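Long-range contacts in bile acid 7a-dehydratase, BaiE (Clostridium hiranonis DSM 13275, PDB 4L8P), which probably catalyses the 7alpha-dehydration of bile acids, a lyase reaction, on a SnoaL-like, cystatin-like fold: residues 103-109 with 120-124; 53-57 with 182-186. All coordinates share one frame; numbering follows the deposited sequence.

How the contacts relate
Contact 1 (103-109 with 120-124) and contact 2 (53-57 with 182-186) share no segment and lie about 22 Å apart between centres, the first nested along the chain inside the loop that the second closes. Contact 1 is the core of the two: neighbouring strands of the main sheet, joined by regular backbone bonds, with a histidine and a glutamate carried to metal ions between three subunits. Contact 2 sits farther from the chain centre, where the end of helix 22-55 meets the C-terminal tail; it buries far less area, and a histidine ring, a selenomethionine methyl and one water replace the strand pairing. Both contacts touch the third subunit.

Contact 1 of 2, residues 103-109 with 120-124; sequences MGHTPEI and RWYLE
Antiparallel strands 98-111 and 116-129 form a beta hairpin, and here H105 pairs with Y122 through two backbone bonds. Y122 O is gripped twice by H105: by its backbone N (2.8 Å) and by its ring ND1 (3.0 Å), CG lying beside that N (chi1 -48°). The oxygen lies in the imidazole plane, although ND1 stands above the carbonyl plane; this second bond helps fix the ring's rotation, with NE2 turned to the nickel ion it shares with H105 of the two other subunits. M103 and E124 form the next hydrogen-bonded pair, beyond G104 and L123, with M103 N to E124 O at 2.8 Å. Their side chains run side by side, methyl CE of selenomethionine M103 3.7 Å from E124 OE1, which reaches a sodium ion also bound by E124 of both other subunits.

Between H105 and E108 the register slips by one, a beta bulge in the curved sheet of this cystatin-like fold, before E108 N to R120 O (2.9 Å) resumes the pairing. P107 CB sits over one face of W121, 3.5 Å from the six-membered ring's centroid, a CH-pi contact. I109 CD1 approaches W121 NE1 (3.8 Å), whose hydrogen bond goes to Y149. E108 OE2 brushes R120 CD, while its salt bridge is to R51 of the second subunit.

Contact 2 of 2, residues 53-57 with 182-186; sequences LDGKL and NMHKE
H184 puts its imidazole against K56, just past the end of helix 22-55, with M183 of its own segment on the other face. K56 CE lies over the centre of one face, 3.5 Å from the ring centroid and 12° off the normal, a CH-pi contact in which the lysine chain crosses the histidine at about a right angle. The opposite face is covered by M183 CG, turned to lie between the backbone N and the carbonyl carbon (chi1 67°). This sandwich is the tight part. The ring turns its CE1 edge to D54 O (3.2 Å), and one water, also in the ring plane, links D54 O, to which it donates, with H184 NE2, at 2.8 Å from each. Beyond the ring the fit is looser: selenomethionine M183 bends about its CG-SE bond to bring methyl CE to G55 CA at 3.8 Å, and no direct hydrogen bond joins the segments. K185 and E186, on the exposed side, take no part in the contact; K185 NZ pairs with D131 and E186 is poorly ordered.

The polar ends are held elsewhere. K56 NZ bonds to the carbonyls of M94, P95 and E98, and D54 to S100 and H102, with Y122 of the third subunit. H184 itself is set by an Asx turn, its N donating to N182 OD1 (2.9 Å). Facing it, K56 leaves the helix with positive phi (59°) and two bonds run back into the last turn, a Schellman motif, and the tail packs on this helix C-terminus.

Contact 1 of 2, residues 103-109 with 120-124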
loop_
_atom_site.group_PDB
_atom_site.type_symbol
_atom_site.label_atom_id
_atom_site.label_comp_id
_atom_site.label_asym_id
_atom_site.label_seq_id
_atom_site.Cartn_x
_atom_site.Cartn_y
_atom_site.Cartn_z
HETATM N N MSE A 103 -8.717 -1.546 2.092
HETATM C CA MSE A 103 -7.256 -1.464 2.028
HETATM C C MSE A 103 -6.863 -0.876 0.684
HETATM O O MSE A 103 -7.051 -1.502 -0.368
HETATM C CB MSE A 103 -6.682 -2.862 2.246
HETATM C CG MSE A 103 -6.981 -3.306 3.689
HETATM SE SE MSE A 103 -6.622 -5.233 3.919
HETATM C CE MSE A 103 -8.196 -5.850 2.953
ATOM N N GLY A 104 -6.346 0.356 0.715
ATOM C CA GLY A 104 -5.893 1.038 -0.479
ATOM C C GLY A 104 -4.448 0.691 -0.800
ATOM O O GLY A 104 -3.567 0.567 0.107
ATOM N N HIS A 105 -4.202 0.560 -2.100
ATOM C CA HIS A 105 -2.880 0.285 -2.650
ATOM C C HIS A 105 -2.560 1.192 -3.833
ATOM O O HIS A 105 -3.474 1.701 -4.532
ATOM C CB HIS A 105 -2.752 -1.144 -3.182
ATOM C CG HIS A 105 -3.232 -2.194 -2.257
ATOM N ND1 HIS A 105 -4.571 -2.438 -2.039
ATOM C CD2 HIS A 105 -2.555 -3.070 -1.479
ATOM C CE1 HIS A 105 -4.697 -3.430 -1.181
ATOM N NE2 HIS A 105 -3.493 -3.816 -0.824
ATOM N N THR A 106 -1.256 1.339 -4.060
ATOM C CA THR A 106 -0.693 1.833 -5.305
ATOM C C THR A 106 -1.449 3.031 -5.906
ATOM O O THR A 106 -2.006 2.950 -6.991
ATOM C CB THR A 106 -0.462 0.671 -6.325
ATOM O OG1 THR A 106 -1.669 -0.095 -6.525
ATOM C CG2 THR A 106 0.608 -0.254 -5.813
ATOM N N PRO A 107 -1.447 4.168 -5.186
ATOM C CA PRO A 107 -2.107 5.369 -5.687
ATOM C C PRO A 107 -1.410 5.983 -6.908
ATOM O O PRO A 107 -0.161 5.898 -7.053
ATOM C CB PRO A 107 -2.017 6.333 -4.495
ATOM C CG PRO A 107 -0.807 5.878 -3.746
ATOM C CD PRO A 107 -0.842 4.391 -3.861
ATOM N N GLU A 108 -2.203 6.576 -7.783
ATOM C CA GLU A 108 -1.730 7.428 -8.867
ATOM C C GLU A 108 -2.444 8.781 -8.705
ATOM O O GLU A 108 -3.586 8.951 -9.170
ATOM C CB GLU A 108 -2.048 6.821 -10.212
ATOM C CG GLU A 108 -1.447 5.435 -10.429
ATOM C CD GLU A 108 -2.083 4.713 -11.596
ATOM O OE1 GLU A 108 -1.818 5.093 -12.755
ATOM O OE2 GLU A 108 -2.866 3.760 -11.328
ATOM N N ILE A 109 -1.772 9.715 -8.040
ATOM C CA ILE A 109 -2.296 11.048 -7.773
ATOM C C ILE A 109 -1.779 12.049 -8.835
ATOM O O ILE A 109 -0.536 12.236 -8.991
ATOM C CB ILE A 109 -1.928 11.560 -6.364
ATOM C CG1 ILE A 109 -2.236 10.519 -5.237
ATOM C CG2 ILE A 109 -2.599 12.912 -6.106
ATOM C CD1 ILE A 109 -3.655 10.034 -5.218
ATOM N N ARG A 120 -6.175 7.809 -8.504
ATOM C CA ARG A 120 -6.488 6.401 -8.684
ATOM C C ARG A 120 -5.984 5.605 -7.499
ATOM O O ARG A 120 -4.847 5.795 -7.019
ATOM C CB ARG A 120 -5.908 5.843 -9.952
ATOM C CG ARG A 120 -6.339 6.565 -11.219
ATOM C CD ARG A 120 -5.730 5.793 -12.387
ATOM N NE ARG A 120 -6.198 6.217 -13.688
ATOM C CZ ARG A 120 -7.198 5.673 -14.399
ATOM N NH1 ARG A 120 -7.925 4.650 -13.964
ATOM N NH2 ARG A 120 -7.472 6.177 -15.604
ATOM N N TRP A 121 -6.843 4.709 -7.024
ATOM C CA TRP A 121 -6.516 3.841 -5.910
ATOM C C TRP A 121 -6.956 2.441 -6.263
ATOM O O TRP A 121 -8.003 2.260 -6.871
ATOM C CB TRP A 121 -7.222 4.265 -4.622
ATOM C CG TRP A 121 -6.698 5.568 -4.060
ATOM C CD1 TRP A 121 -7.120 6.833 -4.380
ATOM C CD2 TRP A 121 -5.620 5.714 -3.147
ATOM N NE1 TRP A 121 -6.368 7.756 -3.711
ATOM C CE2 TRP A 121 -5.453 7.102 -2.918
ATOM C CE3 TRP A 121 -4.819 4.811 -2.433
ATOM C CZ2 TRP A 121 -4.472 7.594 -2.028
ATOM C CZ3 TRP A 121 -3.882 5.296 -1.538
ATOM C CH2 TRP A 121 -3.734 6.675 -1.318
ATOM N N TYR A 122 -6.181 1.466 -5.802
ATOM C CA TYR A 122 -6.458 0.027 -6.036
ATOM C C TYR A 122 -6.954 -0.488 -4.680
ATOM O O TYR A 122 -6.184 -0.545 -3.716
ATOM C CB TYR A 122 -5.154 -0.693 -6.463
ATOM C CG TYR A 122 -5.330 -2.129 -6.963
ATOM C CD1 TYR A 122 -6.247 -3.008 -6.380
ATOM C CD2 TYR A 122 -4.565 -2.600 -8.022
ATOM C CE1 TYR A 122 -6.394 -4.318 -6.853
ATOM C CE2 TYR A 122 -4.705 -3.897 -8.509
ATOM C CZ TYR A 122 -5.611 -4.751 -7.908
ATOM O OH TYR A 122 -5.777 -6.030 -8.413
ATOM N N LEU A 123 -8.242 -0.798 -4.586
ATOM C CA LEU A 123 -8.898 -1.185 -3.327
ATOM C C LEU A 123 -9.055 -2.684 -3.223
ATOM O O LEU A 123 -9.493 -3.311 -4.166
ATOM C CB LEU A 123 -10.300 -0.578 -3.258
ATOM C CG LEU A 123 -10.437 0.670 -2.437
ATOM C CD1 LEU A 123 -10.275 0.352 -0.934
ATOM C CD2 LEU A 123 -9.440 1.702 -2.961
ATOM N N GLU A 124 -8.726 -3.244 -2.069
ATOM C CA GLU A 124 -9.251 -4.545 -1.627
ATOM C C GLU A 124 -10.178 -4.301 -0.428
ATOM O O GLU A 124 -9.804 -3.597 0.489
ATOM C CB GLU A 124 -8.128 -5.495 -1.177
ATOM C CG GLU A 124 -8.716 -6.845 -0.865
ATOM C CD GLU A 124 -7.816 -7.868 -0.271
ATOM O OE1 GLU A 124 -6.640 -7.575 0.133
ATOM O OE2 GLU A 124 -8.349 -9.015 -0.146
#

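Contact 2 of 2, residues 53-57 with 182-186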
loop_
_atom_site.group_PDB
_atom_site.type_symbol
_atom_site.label_atom_id
_atom_site.label_comp_id
_atom_site.label_asym_id
_atom_site.label_seq_id
_atom_site.Cartn_x
_atom_site.Cartn_y
_atom_site.Cartn_z
ATOM N N LEU A 53 -13.416 5.209 8.206
ATOM C CA LEU A 53 -14.462 4.347 7.675
ATOM C C LEU A 53 -14.514 3.019 8.435
ATOM O O LEU A 53 -15.563 2.596 8.919
ATOM C CB LEU A 53 -14.230 4.094 6.185
ATOM C CG LEU A 53 -15.184 3.154 5.430
ATOM C CD1 LEU A 53 -16.586 3.726 5.437
ATOM C CD2 LEU A 53 -14.715 2.961 4.017
ATOM N N ASP A 54 -13.360 2.360 8.518
ATOM C CA ASP A 54 -13.295 1.049 9.159
ATOM C C ASP A 54 -13.364 1.142 10.670
ATOM O O ASP A 54 -13.908 0.244 11.329
ATOM C CB ASP A 54 -12.071 0.310 8.668
ATOM C CG ASP A 54 -12.159 -0.040 7.195
ATOM O OD1 ASP A 54 -13.278 -0.240 6.656
ATOM O OD2 ASP A 54 -11.090 -0.096 6.573
ATOM N N GLY A 55 -12.868 2.235 11.224
ATOM C CA GLY A 55 -13.033 2.482 12.658
ATOM C C GLY A 55 -14.415 2.970 13.043
ATOM O O GLY A 55 -14.697 3.052 14.236
ATOM N N LYS A 56 -15.285 3.246 12.064
ATOM C CA LYS A 56 -16.644 3.777 12.300
ATOM C C LYS A 56 -16.629 5.120 13.066
ATOM O O LYS A 56 -17.493 5.379 13.922
ATOM C CB LYS A 56 -17.547 2.738 13.006
ATOM C CG LYS A 56 -17.588 1.389 12.288
ATOM C CD LYS A 56 -18.523 0.387 12.944
ATOM C CE LYS A 56 -18.311 -1.012 12.367
ATOM N NZ LYS A 56 -18.730 -1.127 10.948
ATOM N N LEU A 57 -15.616 5.932 12.762
ATOM C CA LEU A 57 -15.438 7.254 13.369
ATOM C C LEU A 57 -16.107 8.266 12.455
ATOM O O LEU A 57 -15.450 8.947 11.655
ATOM C CB LEU A 57 -13.952 7.553 13.556
ATOM C CG LEU A 57 -13.155 6.528 14.384
ATOM C CD1 LEU A 57 -11.670 6.902 14.398
ATOM C CD2 LEU A 57 -13.729 6.437 15.789
ATOM N N ASN A 182 -12.103 -8.015 18.121
ATOM C CA ASN A 182 -13.059 -7.258 17.319
ATOM C C ASN A 182 -13.200 -5.892 17.975
ATOM O O ASN A 182 -13.800 -5.788 19.066
ATOM C CB ASN A 182 -14.410 -8.007 17.238
ATOM C CG ASN A 182 -15.480 -7.230 16.490
ATOM O OD1 ASN A 182 -15.279 -6.072 16.114
ATOM N ND2 ASN A 182 -16.613 -7.888 16.209
HETATM N N MSE A 183 -12.670 -4.850 17.323
HETATM C CA MSE A 183 -12.671 -3.503 17.938
HETATM C C MSE A 183 -14.064 -2.957 18.165
HETATM O O MSE A 183 -14.235 -2.049 19.000
HETATM C CB MSE A 183 -11.832 -2.506 17.157
HETATM C CG MSE A 183 -12.460 -2.216 15.809
HETATM SE SE MSE A 183 -11.504 -0.823 14.845
HETATM C CE MSE A 183 -11.874 0.775 15.881
ATOM N N HIS A 184 -15.063 -3.513 17.483
ATOM C CA HIS A 184 -16.432 -2.999 17.549
ATOM C C HIS A 184 -17.222 -3.651 18.677
ATOM O O HIS A 184 -18.372 -3.275 18.889
ATOM C CB HIS A 184 -17.135 -3.186 16.216
ATOM C CG HIS A 184 -16.317 -2.685 15.069
ATOM N ND1 HIS A 184 -15.981 -1.357 14.936
ATOM C CD2 HIS A 184 -15.681 -3.338 14.066
ATOM C CE1 HIS A 184 -15.192 -1.207 13.889
ATOM N NE2 HIS A 184 -15.007 -2.393 13.332
ATOM N N LYS A 185 -16.605 -4.613 19.369
ATOM C CA LYS A 185 -17.120 -5.159 20.644
ATOM C C LYS A 185 -16.309 -4.718 21.862
ATOM O O LYS A 185 -16.824 -4.745 22.981
ATOM C CB LYS A 185 -17.084 -6.671 20.579
ATOM C CG LYS A 185 -18.040 -7.247 19.552
ATOM C CD LYS A 185 -18.033 -8.777 19.597
ATOM C CE LYS A 185 -19.039 -9.403 18.629
ATOM N NZ LYS A 185 -20.450 -9.044 18.915
ATOM N N GLU A 186 -15.041 -4.342 21.645
ATOM C CA GLU A 186 -14.070 -4.066 22.716
ATOM C C GLU A 186 -13.982 -2.564 22.973
ATOM O O GLU A 186 -13.261 -1.845 22.279
ATOM C CB GLU A 186 -12.682 -4.649 22.346
ATOM C CG GLU A 186 -12.499 -6.132 22.694
ATOM C CD GLU A 186 -12.064 -7.002 21.511
ATOM O OE1 GLU A 186 -11.032 -6.714 20.849
ATOM O OE2 GLU A 186 -12.772 -7.995 21.234
HETATM O O HOH W 1 -14.010 -2.461 10.764
#